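Local coordinates for protein zinc-finger (Saccharomonospora viridis, PDB 3RMQ) that is of unknown function but binds a zinc ion through one histidine and three cysteines, as a member of a zinc-finger family, at residues Tyr7-Val18 with Cys62-Leu70. The protein carries 1 engineered substitution. Sequence-based numbering, arbitrary orientation.
Sequences YLWQQADGKRHV and CTIALAKAL. With ZN (zinc ion), chain B.
Cys62 SG is gripped twice by the β-hairpin: it shares a zinc ion with His17, and it accepts a hydrogen bond from the backbone of the very next residue, Val18. Zinc lies 2.1 Å from His17 ND1 and 2.3 Å from Cys62 SG, and Cys36 and Cys59 complete the site of three cysteines and one histidine. The bond from Val18 N to Cys62 SG, 3.3 Å long, is nearly straight (164°). This is the second-shell N-H···S arrangement familiar from zinc fingers, in which a peptide N-H probably offsets some of the negative charge on a metal-bound thiolate. The side chain of Cys62 sets out toward the hairpin, and SG, anti to its own carbonyl carbon, meets the imidazole of His17 at its edge.

Beyond the metal, Leu66 divides its two methyls among three side chains. With CG anti to the backbone N (chi1 180°), its branch reaches the hairpin: CD2 packs on Val18 CG2 and the indole of Trp9, while CD1 lies 3.5 Å from Tyr7 CD2. Val18 CG2 in turn sits over one face of that indole, displaced from its centre, and also touches Cys62 CB at 3.9 Å. In line with the indole ring, at its edge, Trp9 CH2 approaches Thr63 OG1 to 3.3 Å, although the hydrogen bond of this hydroxyl goes to Cys59 O. Farther along the helix, Tyr7 OH reaches Ala69 CB at 3.7 Å.

The contact thus joins the hairpin of strands 7-12 and 15-20 to helix 60-69. Segment 15-18 runs at 24° to segment 62-69, their axes 7.9 Å apart; Ile64 and Ala67 of the same helix pack against helix 74-81.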
loop_
_atom_site.group_PDB
_atom_site.type_symbol
_atom_site.label_atom_id
_atom_site.label_comp_id
_atom_site.label_asym_id
_atom_site.label_seq_id
_atom_site.Cartn_x
_atom_site.Cartn_y
_atom_site.Cartn_z
ATOM N N TYR A 7 -9.263 -4.170 -7.278
ATOM C CA TYR A 7 -8.479 -3.272 -6.420
ATOM C C TYR A 7 -8.368 -1.899 -7.067
ATOM O O TYR A 7 -8.079 -1.790 -8.257
ATOM C CB TYR A 7 -7.046 -3.793 -6.256
ATOM C CG TYR A 7 -6.996 -5.159 -5.602
ATOM C CD1 TYR A 7 -7.276 -5.301 -4.244
ATOM C CD2 TYR A 7 -6.761 -6.306 -6.361
ATOM C CE1 TYR A 7 -7.241 -6.547 -3.639
ATOM C CE2 TYR A 7 -6.742 -7.560 -5.763
ATOM C CZ TYR A 7 -7.000 -7.661 -4.408
ATOM O OH TYR A 7 -6.997 -8.887 -3.777
ATOM N N LEU A 8 -8.487 -0.865 -6.257
ATOM C CA LEU A 8 -8.367 0.518 -6.777
ATOM C C LEU A 8 -7.518 1.323 -5.803
ATOM O O LEU A 8 -7.375 0.941 -4.626
ATOM C CB LEU A 8 -9.738 1.186 -6.912
ATOM C CG LEU A 8 -10.668 0.640 -8.035
ATOM C CD1 LEU A 8 -11.985 1.294 -7.940
ATOM C CD2 LEU A 8 -10.016 0.904 -9.461
ATOM N N TRP A 9 -6.993 2.446 -6.281
ATOM C CA TRP A 9 -6.196 3.339 -5.459
ATOM C C TRP A 9 -7.077 4.396 -4.810
ATOM O O TRP A 9 -8.091 4.815 -5.414
ATOM C CB TRP A 9 -5.103 4.027 -6.343
ATOM C CG TRP A 9 -4.103 3.034 -6.855
ATOM C CD1 TRP A 9 -4.209 2.238 -7.986
ATOM C CD2 TRP A 9 -2.841 2.698 -6.240
ATOM N NE1 TRP A 9 -3.073 1.432 -8.087
ATOM C CE2 TRP A 9 -2.221 1.717 -7.054
ATOM C CE3 TRP A 9 -2.170 3.150 -5.080
ATOM C CZ2 TRP A 9 -0.953 1.143 -6.731
ATOM C CZ3 TRP A 9 -0.878 2.583 -4.766
ATOM C CH2 TRP A 9 -0.311 1.602 -5.592
ATOM N N GLN A 10 -6.676 4.852 -3.617
ATOM C CA GLN A 10 -7.339 5.983 -2.976
ATOM C C GLN A 10 -6.368 6.689 -2.037
ATOM O O GLN A 10 -5.766 6.036 -1.172
ATOM C CB GLN A 10 -8.576 5.497 -2.181
ATOM C CG GLN A 10 -9.233 6.587 -1.299
ATOM C CD GLN A 10 -9.763 7.749 -2.128
ATOM O OE1 GLN A 10 -10.522 7.530 -3.073
ATOM N NE2 GLN A 10 -9.341 8.987 -1.803
ATOM N N GLN A 11 -6.211 7.995 -2.213
ATOM C CA GLN A 11 -5.295 8.763 -1.336
ATOM C C GLN A 11 -6.000 8.992 -0.001
ATOM O O GLN A 11 -7.209 9.355 0.043
ATOM C CB GLN A 11 -4.951 10.113 -1.945
ATOM C CG GLN A 11 -3.945 10.920 -1.052
ATOM C CD GLN A 11 -3.478 12.160 -1.732
ATOM O OE1 GLN A 11 -2.588 12.109 -2.598
ATOM N NE2 GLN A 11 -4.099 13.296 -1.401
ATOM N N ALA A 12 -5.274 8.785 1.100
ATOM C CA ALA A 12 -5.825 9.076 2.423
ATOM C C ALA A 12 -4.718 9.023 3.448
ATOM O O ALA A 12 -3.796 8.215 3.343
ATOM C CB ALA A 12 -6.927 8.041 2.788
ATOM N N ASP A 13 -4.793 9.942 4.400
ATOM C CA ASP A 13 -3.843 9.977 5.496
ATOM C C ASP A 13 -2.416 10.018 5.011
ATOM O O ASP A 13 -1.529 9.360 5.581
ATOM C CB ASP A 13 -4.013 8.776 6.416
ATOM C CG ASP A 13 -3.399 9.044 7.800
ATOM O OD1 ASP A 13 -3.208 10.241 8.155
ATOM O OD2 ASP A 13 -3.096 8.074 8.522
ATOM N N GLY A 14 -2.174 10.813 3.976
ATOM C CA GLY A 14 -0.829 11.083 3.539
ATOM C C GLY A 14 -0.191 10.079 2.578
ATOM O O GLY A 14 0.970 10.270 2.241
ATOM N N LYS A 15 -0.895 9.032 2.153
ATOM C CA LYS A 15 -0.325 8.154 1.131
ATOM C C LYS A 15 -1.379 7.748 0.147
ATOM O O LYS A 15 -2.567 7.832 0.433
ATOM C CB LYS A 15 0.211 6.851 1.759
ATOM C CG LYS A 15 1.150 7.023 3.003
ATOM C CD LYS A 15 1.493 5.621 3.558
ATOM C CE LYS A 15 2.202 5.660 4.917
ATOM N NZ LYS A 15 1.233 5.470 6.043
ATOM N N ARG A 16 -0.955 7.223 -0.995
ATOM C CA ARG A 16 -1.915 6.682 -1.931
ATOM C C ARG A 16 -2.045 5.175 -1.636
ATOM O O ARG A 16 -1.103 4.421 -1.891
ATOM C CB ARG A 16 -1.468 6.928 -3.382
ATOM C CG ARG A 16 -2.670 6.835 -4.306
ATOM C CD ARG A 16 -2.313 6.916 -5.788
ATOM N NE ARG A 16 -1.797 8.241 -6.120
ATOM C CZ ARG A 16 -1.495 8.660 -7.359
ATOM N NH1 ARG A 16 -1.634 7.828 -8.402
ATOM N NH2 ARG A 16 -1.056 9.916 -7.556
ATOM N N HIS A 17 -3.162 4.767 -1.005
ATOM C CA HIS A 17 -3.330 3.375 -0.578
ATOM C C HIS A 17 -4.092 2.625 -1.644
ATOM O O HIS A 17 -4.555 3.245 -2.620
ATOM C CB HIS A 17 -4.109 3.292 0.749
ATOM C CG HIS A 17 -3.374 3.868 1.918
ATOM N ND1 HIS A 17 -2.400 3.175 2.619
ATOM C CD2 HIS A 17 -3.471 5.086 2.508
ATOM C CE1 HIS A 17 -1.970 3.927 3.621
ATOM N NE2 HIS A 17 -2.593 5.101 3.560
ATOM N N VAL A 18 -4.239 1.314 -1.446
ATOM C CA VAL A 18 -5.000 0.457 -2.359
ATOM C C VAL A 18 -6.092 -0.099 -1.498
ATOM O O VAL A 18 -5.853 -0.404 -0.290
ATOM C CB VAL A 18 -4.152 -0.697 -2.951
ATOM C CG1 VAL A 18 -5.027 -1.656 -3.754
ATOM C CG2 VAL A 18 -3.058 -0.117 -3.847
ATOM N N CYS A 62 0.892 -1.178 0.576
ATOM C CA CYS A 62 -0.216 -1.445 -0.344
ATOM C C CYS A 62 0.287 -1.804 -1.758
ATOM O O CYS A 62 -0.301 -2.664 -2.423
ATOM C CB CYS A 62 -1.138 -0.211 -0.469
ATOM S SG CYS A 62 -2.316 -0.044 0.850
ATOM N N THR A 63 1.316 -1.117 -2.235
ATOM C CA THR A 63 1.817 -1.348 -3.610
ATOM C C THR A 63 2.341 -2.788 -3.743
ATOM O O THR A 63 2.034 -3.483 -4.700
ATOM C CB THR A 63 2.962 -0.339 -3.982
ATOM O OG1 THR A 63 2.489 1.025 -3.883
ATOM C CG2 THR A 63 3.481 -0.593 -5.455
ATOM N N ILE A 64 3.147 -3.225 -2.761
ATOM C CA ILE A 64 3.710 -4.573 -2.755
ATOM C C ILE A 64 2.579 -5.592 -2.507
ATOM O O ILE A 64 2.539 -6.636 -3.152
ATOM C CB ILE A 64 4.794 -4.729 -1.656
ATOM C CG1 ILE A 64 6.010 -3.833 -1.949
ATOM C CG2 ILE A 64 5.211 -6.211 -1.471
ATOM C CD1 ILE A 64 6.480 -3.900 -3.328
ATOM N N ALA A 65 1.672 -5.301 -1.565
ATOM C CA ALA A 65 0.524 -6.209 -1.307
ATOM C C ALA A 65 -0.302 -6.434 -2.584
ATOM O O ALA A 65 -0.699 -7.558 -2.889
ATOM C CB ALA A 65 -0.335 -5.692 -0.203
ATOM N N LEU A 66 -0.550 -5.360 -3.336
ATOM C CA LEU A 66 -1.280 -5.451 -4.616
ATOM C C LEU A 66 -0.527 -6.323 -5.636
ATOM O O LEU A 66 -1.111 -7.262 -6.242
ATOM C CB LEU A 66 -1.497 -4.040 -5.187
ATOM C CG LEU A 66 -2.241 -3.995 -6.529
ATOM C CD1 LEU A 66 -3.593 -4.753 -6.461
ATOM C CD2 LEU A 66 -2.477 -2.523 -6.978
ATOM N N ALA A 67 0.773 -6.062 -5.838
ATOM C CA ALA A 67 1.548 -6.939 -6.738
ATOM C C ALA A 67 1.426 -8.406 -6.325
ATOM O O ALA A 67 1.252 -9.292 -7.144
ATOM C CB ALA A 67 3.028 -6.539 -6.749
ATOM N N LYS A 68 1.548 -8.667 -5.036
ATOM C CA LYS A 68 1.482 -10.043 -4.559
ATOM C C LYS A 68 0.088 -10.642 -4.852
ATOM O O LYS A 68 -0.006 -11.787 -5.359
ATOM C CB LYS A 68 1.787 -10.095 -3.067
ATOM C CG LYS A 68 1.780 -11.518 -2.476
ATOM C CD LYS A 68 2.973 -12.336 -2.920
ATOM C CE LYS A 68 2.871 -13.748 -2.319
ATOM N NZ LYS A 68 4.025 -14.607 -2.650
ATOM N N ALA A 69 -0.969 -9.861 -4.548
ATOM C CA ALA A 69 -2.348 -10.292 -4.726
ATOM C C ALA A 69 -2.579 -10.600 -6.179
ATOM O O ALA A 69 -3.395 -11.457 -6.502
ATOM C CB ALA A 69 -3.337 -9.199 -4.290
ATOM N N LEU A 70 -1.887 -9.876 -7.058
ATOM C CA LEU A 70 -2.089 -10.051 -8.497
ATOM C C LEU A 70 -1.254 -11.205 -9.049
ATOM O O LEU A 70 -1.339 -11.523 -10.231
ATOM C CB LEU A 70 -1.766 -8.767 -9.251
ATOM C CG LEU A 70 -2.755 -7.626 -8.972
ATOM C CD1 LEU A 70 -2.371 -6.396 -9.752
ATOM C CD2 LEU A 70 -4.175 -8.024 -9.361
HETATM ZN ZN ZN B . -1.492 1.318 2.470
#